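PDB 2HJ0: putative citrate lyase, alfa subunit, which is probably a citrate lyase alpha subunit (CitF), an alpha/beta protein with two large mixed sheets, present here as two chains. Local coordinates for residues D46-S51 against S172-N177; K252-A257 against T288-E293; S414-G419 against K474-A479. All blocks are in the same frame, centred on the assembly; numbering follows the deposited sequence.

How the contacts relate
Following the chain from its N terminus, contact 1 closes first: segment 46-51, with its short strand 48-49 at an edge of the ten-stranded sheet, meets the loop 172-177 after a return of 120 residues. Contact 2 comes next and is much more local, with 30 residues separating its two helical segments. Contact 3 then brings 414-419, which enters a hairpin, against 474-479 of helix 470-481, closing a span of 54. The three loops follow one another without nesting or crossing. Contact 1 lies across the chain's centre from the other two. Contacts 2 and 3 belong to the nine-stranded half and touch directly, where CD1 of I256 packs on CA of P415 at 3.5 Å.

Contact 1. Residues D46-S51 against S172-N177; sequences DKLLSS and SDAYGN
K47 and Y175 make the tight half of this contact, which joins the edge strand 48-49 of the ten-stranded sheet to the loop 172-177, a loop folded round an Asx turn. The lysine chain crosses the tyrosine at about a right angle and runs over one face of its ring. CD lies 4.0 Å from the Y175 centroid as a CH-pi contact, and NZ stands above the same ring as a cation-pi partner, 4.7 Å from the centroid and 12° off the normal. A bend at chi3 (75°) turns the chain end toward the Y175 backbone, where NZ donates to Y175 O at 2.8 Å, tilted 26° from the carbonyl plane. The buried ammonium also bonds K360 O of the second subunit and, weakly, V225 O, so this lysine ties strand, loop and subunit partner together.

The looser side is apolar and partly exposed. There L48 CD1 rests 3.8 Å from A174 CB. D46, two residues before L48 and exposed, accepts from L48 N through the anti lone pair of OD1, an Asx turn of its own.

Inside the Y175 loop, D173 is a buried carboxylate with both oxygens engaged. OD2 accepts N215 N from beyond the loop and, on its syn lone pair, N177 ND2 at 2.8 Å. OD1 takes two backbone donors from opposite faces of the carboxylate plane: Y175 N at 2.8 Å and N177 N at 3.0 Å.

Contact 2. Residues K252-A257 against T288-E293; sequences KELLIA and TRFMRE
F290 points its ring from helix 282-297 toward helix 251-265, and L254 meets that ring edge-on: CD2 of the leucine lies in the ring plane, 3.9 Å from F290 CE1, and the two side chains cross at about a right angle. With CG anti to its carbonyl carbon (chi1 -56°), the phenylalanine reaches far enough across that CZ also comes within 3.7 Å of L254 O. A257, a turn further along, presents its methyl obliquely to the same ring, CB to CE1 being 4.0 Å.

This is helix-on-helix packing within the nine-stranded alpha/beta half of the chain. The two helices flank strand 275-277 in sequence, and their short segments run with N-to-C directions 44° apart and axes 10.1 Å apart at closest approach. F290 lies between the helices and also touches E258 and A261 further along helix 251-265, while A257 also packs on A286.

R289, the residue before F290, adds a smaller part of the contact. Its CD sits 4.0 Å above one face of the F290 ring, displaced toward the rim. With a bend at chi3 (-73°) the arginine chain runs on across the line of the leucine side chain, at an oblique angle, until NH1 lies 3.4 Å from L254 CD2, a van der Waals contact.

Contact 3. Residues S414-G419 against K474-A479; sequences SPLVRG and KEKAYA
Apolar packing of a beta-hairpin on a helix is what joins L416 and V417 to K476 and A477. The hairpin, strands 417-418 and 421-422, follows strand 409-413, which lies between 369-372 and 440-442 in the nine-stranded sheet, and the helix is 470-481. L416 points at the helix, and CG anti to the backbone N (chi1 -157°) sets its CD2 against K476, which it crosses at about a right angle. The lysine, bent at chi2 and again at chi4, curls over this methyl: its CG lies 3.4 Å from L416 CD2 and its NZ 3.8 Å from the same carbon, so the exposed lysine lies over the methyl of the buried L416.

Beside it, A477 packs its methyl against the hairpin. A477 CB lies 4.1 Å from V417 CG2 and 4.1 Å from L416 O, with L416 CG a little further away.

L416 N is bonded to E444 OE2, and the L416 backbone pairs with T423 across the hairpin. Along helix 470-481, L416 also packs on L473 and I480, while V417 lies against I480 and V481; at the sheet end, S414 pairs through its backbone with V442 of the neighbouring strand 440-442.

Contact 1. Residues D46-S51 against S172-N177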
# COMPACT_ATOMS: atom_id res chain seq x y z
N ASP A 46 14.05 15.61 11.15
CA ASP A 46 14.75 15.33 9.91
C ASP A 46 14.94 13.82 9.82
O ASP A 46 15.51 13.23 10.73
CB ASP A 46 16.11 16.02 9.90
CG ASP A 46 16.62 16.26 8.50
OD1 ASP A 46 16.67 15.30 7.69
OD2 ASP A 46 16.99 17.43 8.20
N LYS A 47 14.45 13.19 8.76
CA LYS A 47 14.59 11.74 8.63
C LYS A 47 15.87 11.32 7.89
O LYS A 47 16.20 10.14 7.87
CB LYS A 47 13.34 11.15 7.95
CG LYS A 47 12.03 11.42 8.73
CD LYS A 47 10.76 11.10 7.92
CE LYS A 47 10.50 9.61 7.80
NZ LYS A 47 9.30 9.31 6.96
N LEU A 48 16.58 12.28 7.30
CA LEU A 48 17.81 11.97 6.57
C LEU A 48 18.98 11.89 7.56
O LEU A 48 19.09 12.72 8.47
CB LEU A 48 18.10 13.06 5.52
CG LEU A 48 18.57 12.64 4.11
CD1 LEU A 48 18.99 13.89 3.33
CD2 LEU A 48 19.73 11.66 4.16
N LEU A 49 19.83 10.89 7.39
CA LEU A 49 20.99 10.68 8.25
C LEU A 49 22.29 10.77 7.45
O LEU A 49 22.27 10.77 6.22
CB LEU A 49 20.89 9.32 8.93
CG LEU A 49 20.23 9.25 10.31
CD1 LEU A 49 19.04 10.20 10.38
CD2 LEU A 49 19.81 7.81 10.60
N SER A 50 23.43 10.83 8.14
CA SER A 50 24.70 10.95 7.44
C SER A 50 25.34 9.64 7.00
O SER A 50 25.95 9.57 5.93
CB SER A 50 25.71 11.69 8.31
OG SER A 50 26.00 10.91 9.45
N SER A 51 25.19 8.60 7.81
CA SER A 51 25.82 7.33 7.49
C SER A 51 25.05 6.13 7.98
O SER A 51 24.08 6.27 8.72
CB SER A 51 27.20 7.29 8.12
OG SER A 51 27.07 7.34 9.54
N SER A 172 15.18 7.87 -3.74
CA SER A 172 14.37 8.20 -2.58
C SER A 172 14.50 9.69 -2.23
O SER A 172 15.54 10.29 -2.49
CB SER A 172 14.83 7.36 -1.39
OG SER A 172 14.26 7.83 -0.18
N ASP A 173 13.46 10.29 -1.68
CA ASP A 173 13.58 11.69 -1.27
C ASP A 173 14.06 11.67 0.17
O ASP A 173 14.31 10.60 0.72
CB ASP A 173 12.26 12.46 -1.38
CG ASP A 173 11.08 11.73 -0.77
OD1 ASP A 173 11.26 11.11 0.31
OD2 ASP A 173 9.98 11.79 -1.38
N ALA A 174 14.19 12.84 0.77
CA ALA A 174 14.66 12.93 2.14
C ALA A 174 13.54 12.70 3.12
O ALA A 174 13.61 13.12 4.27
CB ALA A 174 15.30 14.27 2.39
N TYR A 175 12.49 12.03 2.68
CA TYR A 175 11.39 11.75 3.58
C TYR A 175 10.99 10.29 3.53
O TYR A 175 10.15 9.86 4.32
CB TYR A 175 10.20 12.65 3.25
CG TYR A 175 9.49 13.19 4.47
CD1 TYR A 175 10.21 13.81 5.50
CD2 TYR A 175 8.11 13.12 4.58
CE1 TYR A 175 9.56 14.36 6.59
CE2 TYR A 175 7.46 13.68 5.68
CZ TYR A 175 8.19 14.30 6.68
OH TYR A 175 7.55 14.88 7.75
N GLY A 176 11.56 9.54 2.57
CA GLY A 176 11.25 8.12 2.46
C GLY A 176 10.55 7.56 1.22
O GLY A 176 10.54 6.34 1.03
N ASN A 177 9.93 8.40 0.38
CA ASN A 177 9.29 7.89 -0.83
C ASN A 177 10.40 7.33 -1.73
O ASN A 177 11.27 8.07 -2.18
CB ASN A 177 8.54 9.01 -1.55
CG ASN A 177 7.40 9.59 -0.73
OD1 ASN A 177 6.44 8.89 -0.39
ND2 ASN A 177 7.50 10.88 -0.41

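Contact 2. Residues K252-A257 against T288-E293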
# COMPACT_ATOMS: atom_id res chain seq x y z
N LYS A 252 19.41 -29.94 -26.53
CA LYS A 252 18.71 -30.76 -25.57
C LYS A 252 17.71 -29.90 -24.81
O LYS A 252 16.54 -30.25 -24.66
CB LYS A 252 19.70 -31.43 -24.62
CG LYS A 252 19.08 -32.27 -23.51
CD LYS A 252 20.14 -32.96 -22.68
CE LYS A 252 20.39 -34.39 -23.15
NZ LYS A 252 20.72 -34.51 -24.61
N GLU A 253 18.15 -28.74 -24.34
CA GLU A 253 17.26 -27.85 -23.61
C GLU A 253 16.11 -27.38 -24.49
O GLU A 253 14.95 -27.40 -24.06
CB GLU A 253 18.04 -26.67 -23.05
CG GLU A 253 18.83 -27.02 -21.79
CD GLU A 253 19.76 -25.91 -21.33
OE1 GLU A 253 20.32 -26.02 -20.21
OE2 GLU A 253 19.92 -24.93 -22.09
N LEU A 254 16.42 -26.98 -25.72
CA LEU A 254 15.39 -26.52 -26.66
C LEU A 254 14.31 -27.57 -26.91
O LEU A 254 13.14 -27.25 -27.13
CB LEU A 254 16.01 -26.09 -27.99
CG LEU A 254 16.64 -24.71 -28.04
CD1 LEU A 254 17.29 -24.49 -29.38
CD2 LEU A 254 15.58 -23.67 -27.77
N LEU A 255 14.70 -28.84 -26.89
CA LEU A 255 13.75 -29.91 -27.10
C LEU A 255 12.85 -29.98 -25.88
O LEU A 255 11.63 -30.12 -26.00
CB LEU A 255 14.48 -31.24 -27.26
CG LEU A 255 13.64 -32.47 -27.64
CD1 LEU A 255 13.39 -32.44 -29.12
CD2 LEU A 255 14.39 -33.73 -27.26
N ILE A 256 13.46 -29.87 -24.71
CA ILE A 256 12.70 -29.92 -23.47
C ILE A 256 11.73 -28.75 -23.46
O ILE A 256 10.55 -28.92 -23.14
CB ILE A 256 13.64 -29.87 -22.22
CG1 ILE A 256 14.53 -31.11 -22.20
CG2 ILE A 256 12.82 -29.81 -20.94
CD1 ILE A 256 15.55 -31.15 -21.11
N ALA A 257 12.22 -27.57 -23.83
CA ALA A 257 11.36 -26.39 -23.88
C ALA A 257 10.19 -26.65 -24.81
O ALA A 257 9.05 -26.40 -24.44
CB ALA A 257 12.15 -25.19 -24.37
N THR A 288 8.94 -20.11 -23.68
CA THR A 288 8.14 -18.99 -24.17
C THR A 288 8.27 -18.78 -25.68
O THR A 288 7.34 -18.29 -26.33
CB THR A 288 8.49 -17.65 -23.47
OG1 THR A 288 9.79 -17.22 -23.87
CG2 THR A 288 8.47 -17.79 -21.98
N ARG A 289 9.42 -19.13 -26.25
CA ARG A 289 9.62 -18.97 -27.69
C ARG A 289 8.63 -19.82 -28.46
O ARG A 289 7.90 -19.31 -29.32
CB ARG A 289 11.04 -19.39 -28.09
CG ARG A 289 11.23 -19.56 -29.59
CD ARG A 289 12.51 -20.29 -29.94
NE ARG A 289 13.70 -19.48 -29.74
CZ ARG A 289 14.94 -19.96 -29.80
NH1 ARG A 289 15.13 -21.25 -30.06
NH2 ARG A 289 15.99 -19.17 -29.61
N PHE A 290 8.59 -21.11 -28.15
CA PHE A 290 7.68 -22.03 -28.83
C PHE A 290 6.24 -21.70 -28.51
O PHE A 290 5.36 -21.83 -29.36
CB PHE A 290 7.99 -23.48 -28.43
CG PHE A 290 9.41 -23.88 -28.70
CD1 PHE A 290 10.41 -23.53 -27.81
CD2 PHE A 290 9.75 -24.54 -29.87
CE1 PHE A 290 11.74 -23.82 -28.09
CE2 PHE A 290 11.07 -24.84 -30.17
CZ PHE A 290 12.07 -24.48 -29.28
N MSE A 291 6.01 -21.26 -27.29
CA MSE A 291 4.67 -20.90 -26.85
C MSE A 291 4.14 -19.74 -27.70
O MSE A 291 3.01 -19.80 -28.21
CB MSE A 291 4.71 -20.51 -25.37
CG MSE A 291 3.55 -21.03 -24.56
SE MSE A 291 3.57 -20.30 -22.78
CE MSE A 291 5.22 -21.12 -22.15
N ARG A 292 4.96 -18.70 -27.84
CA ARG A 292 4.61 -17.51 -28.63
C ARG A 292 4.18 -17.93 -30.04
O ARG A 292 3.12 -17.52 -30.52
CB ARG A 292 5.81 -16.55 -28.71
CG ARG A 292 5.50 -15.21 -29.38
CD ARG A 292 6.70 -14.27 -29.41
NE ARG A 292 7.55 -14.51 -30.56
CZ ARG A 292 7.42 -13.90 -31.74
NH1 ARG A 292 6.47 -13.00 -31.93
NH2 ARG A 292 8.23 -14.23 -32.74
N GLU A 293 5.01 -18.74 -30.69
CA GLU A 293 4.75 -19.23 -32.03
C GLU A 293 3.35 -19.84 -32.10
O GLU A 293 2.57 -19.52 -32.99
CB GLU A 293 5.80 -20.28 -32.40
CG GLU A 293 5.83 -20.67 -33.87
CD GLU A 293 6.70 -21.90 -34.14
OE1 GLU A 293 7.89 -21.87 -33.76
OE2 GLU A 293 6.19 -22.88 -34.73

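Contact 3. Residues S414-G419 against K474-A479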
# COMPACT_ATOMS: atom_id res chain seq x y z
N SER A 414 13.23 -30.50 -16.86
CA SER A 414 14.66 -30.62 -16.57
C SER A 414 15.32 -31.81 -17.27
O SER A 414 14.76 -32.91 -17.33
CB SER A 414 14.90 -30.76 -15.07
OG SER A 414 16.25 -31.11 -14.86
N PRO A 415 16.55 -31.61 -17.78
CA PRO A 415 17.24 -32.70 -18.47
C PRO A 415 17.26 -33.96 -17.62
O PRO A 415 17.20 -33.91 -16.40
CB PRO A 415 18.64 -32.14 -18.71
CG PRO A 415 18.80 -31.17 -17.59
CD PRO A 415 17.47 -30.49 -17.54
N LEU A 416 17.29 -35.10 -18.30
CA LEU A 416 17.30 -36.39 -17.66
C LEU A 416 18.51 -36.52 -16.74
O LEU A 416 18.42 -37.06 -15.65
CB LEU A 416 17.33 -37.47 -18.73
CG LEU A 416 16.81 -38.85 -18.32
CD1 LEU A 416 15.36 -38.73 -17.84
CD2 LEU A 416 16.89 -39.79 -19.52
N VAL A 417 19.65 -36.00 -17.20
CA VAL A 417 20.88 -36.06 -16.42
C VAL A 417 21.74 -34.82 -16.66
O VAL A 417 21.67 -34.20 -17.72
CB VAL A 417 21.68 -37.33 -16.79
CG1 VAL A 417 23.05 -37.29 -16.16
CG2 VAL A 417 20.94 -38.57 -16.33
N ARG A 418 22.53 -34.45 -15.66
CA ARG A 418 23.44 -33.31 -15.77
C ARG A 418 24.84 -33.86 -15.47
O ARG A 418 25.16 -34.18 -14.33
CB ARG A 418 23.10 -32.21 -14.75
CG ARG A 418 21.88 -31.39 -15.10
CD ARG A 418 21.83 -30.13 -14.25
NE ARG A 418 20.70 -29.28 -14.61
CZ ARG A 418 19.43 -29.53 -14.29
NH1 ARG A 418 19.12 -30.61 -13.58
NH2 ARG A 418 18.47 -28.70 -14.69
N GLY A 419 25.65 -33.99 -16.52
CA GLY A 419 26.98 -34.52 -16.33
C GLY A 419 26.90 -35.95 -15.82
O GLY A 419 26.38 -36.83 -16.49
N LYS A 474 13.42 -42.40 -14.00
CA LYS A 474 14.49 -42.68 -13.05
C LYS A 474 15.38 -43.79 -13.60
O LYS A 474 16.60 -43.65 -13.63
CB LYS A 474 13.90 -43.08 -11.70
CG LYS A 474 14.92 -43.27 -10.60
CD LYS A 474 15.46 -44.68 -10.58
CE LYS A 474 14.39 -45.64 -10.16
NZ LYS A 474 14.89 -47.03 -10.19
N GLU A 475 14.76 -44.88 -14.03
CA GLU A 475 15.50 -46.01 -14.59
C GLU A 475 16.28 -45.57 -15.81
O GLU A 475 17.43 -45.94 -16.02
CB GLU A 475 14.54 -47.13 -14.96
CG GLU A 475 13.80 -47.68 -13.76
CD GLU A 475 12.49 -48.38 -14.13
OE1 GLU A 475 11.79 -48.84 -13.18
OE2 GLU A 475 12.16 -48.47 -15.34
N LYS A 476 15.62 -44.75 -16.63
CA LYS A 476 16.19 -44.21 -17.85
C LYS A 476 17.41 -43.34 -17.51
O LYS A 476 18.32 -43.18 -18.33
CB LYS A 476 15.10 -43.41 -18.57
CG LYS A 476 15.47 -42.81 -19.91
CD LYS A 476 15.56 -43.84 -21.01
CE LYS A 476 16.00 -43.19 -22.33
NZ LYS A 476 17.31 -42.45 -22.20
N ALA A 477 17.43 -42.80 -16.28
CA ALA A 477 18.52 -41.95 -15.79
C ALA A 477 19.65 -42.80 -15.23
O ALA A 477 20.83 -42.58 -15.53
CB ALA A 477 18.01 -41.00 -14.73
N TYR A 478 19.29 -43.77 -14.40
CA TYR A 478 20.25 -44.68 -13.79
C TYR A 478 21.04 -45.40 -14.89
O TYR A 478 22.20 -45.75 -14.71
CB TYR A 478 19.54 -45.68 -12.88
CG TYR A 478 20.34 -46.94 -12.57
CD1 TYR A 478 20.29 -48.05 -13.41
CD2 TYR A 478 21.16 -47.01 -11.44
CE1 TYR A 478 21.05 -49.19 -13.15
CE2 TYR A 478 21.93 -48.15 -11.16
CZ TYR A 478 21.87 -49.24 -12.02
OH TYR A 478 22.63 -50.35 -11.76
N ALA A 479 20.40 -45.62 -16.03
CA ALA A 479 21.06 -46.31 -17.13
C ALA A 479 22.03 -45.41 -17.87
O ALA A 479 22.58 -45.80 -18.89
CB ALA A 479 20.03 -46.86 -18.09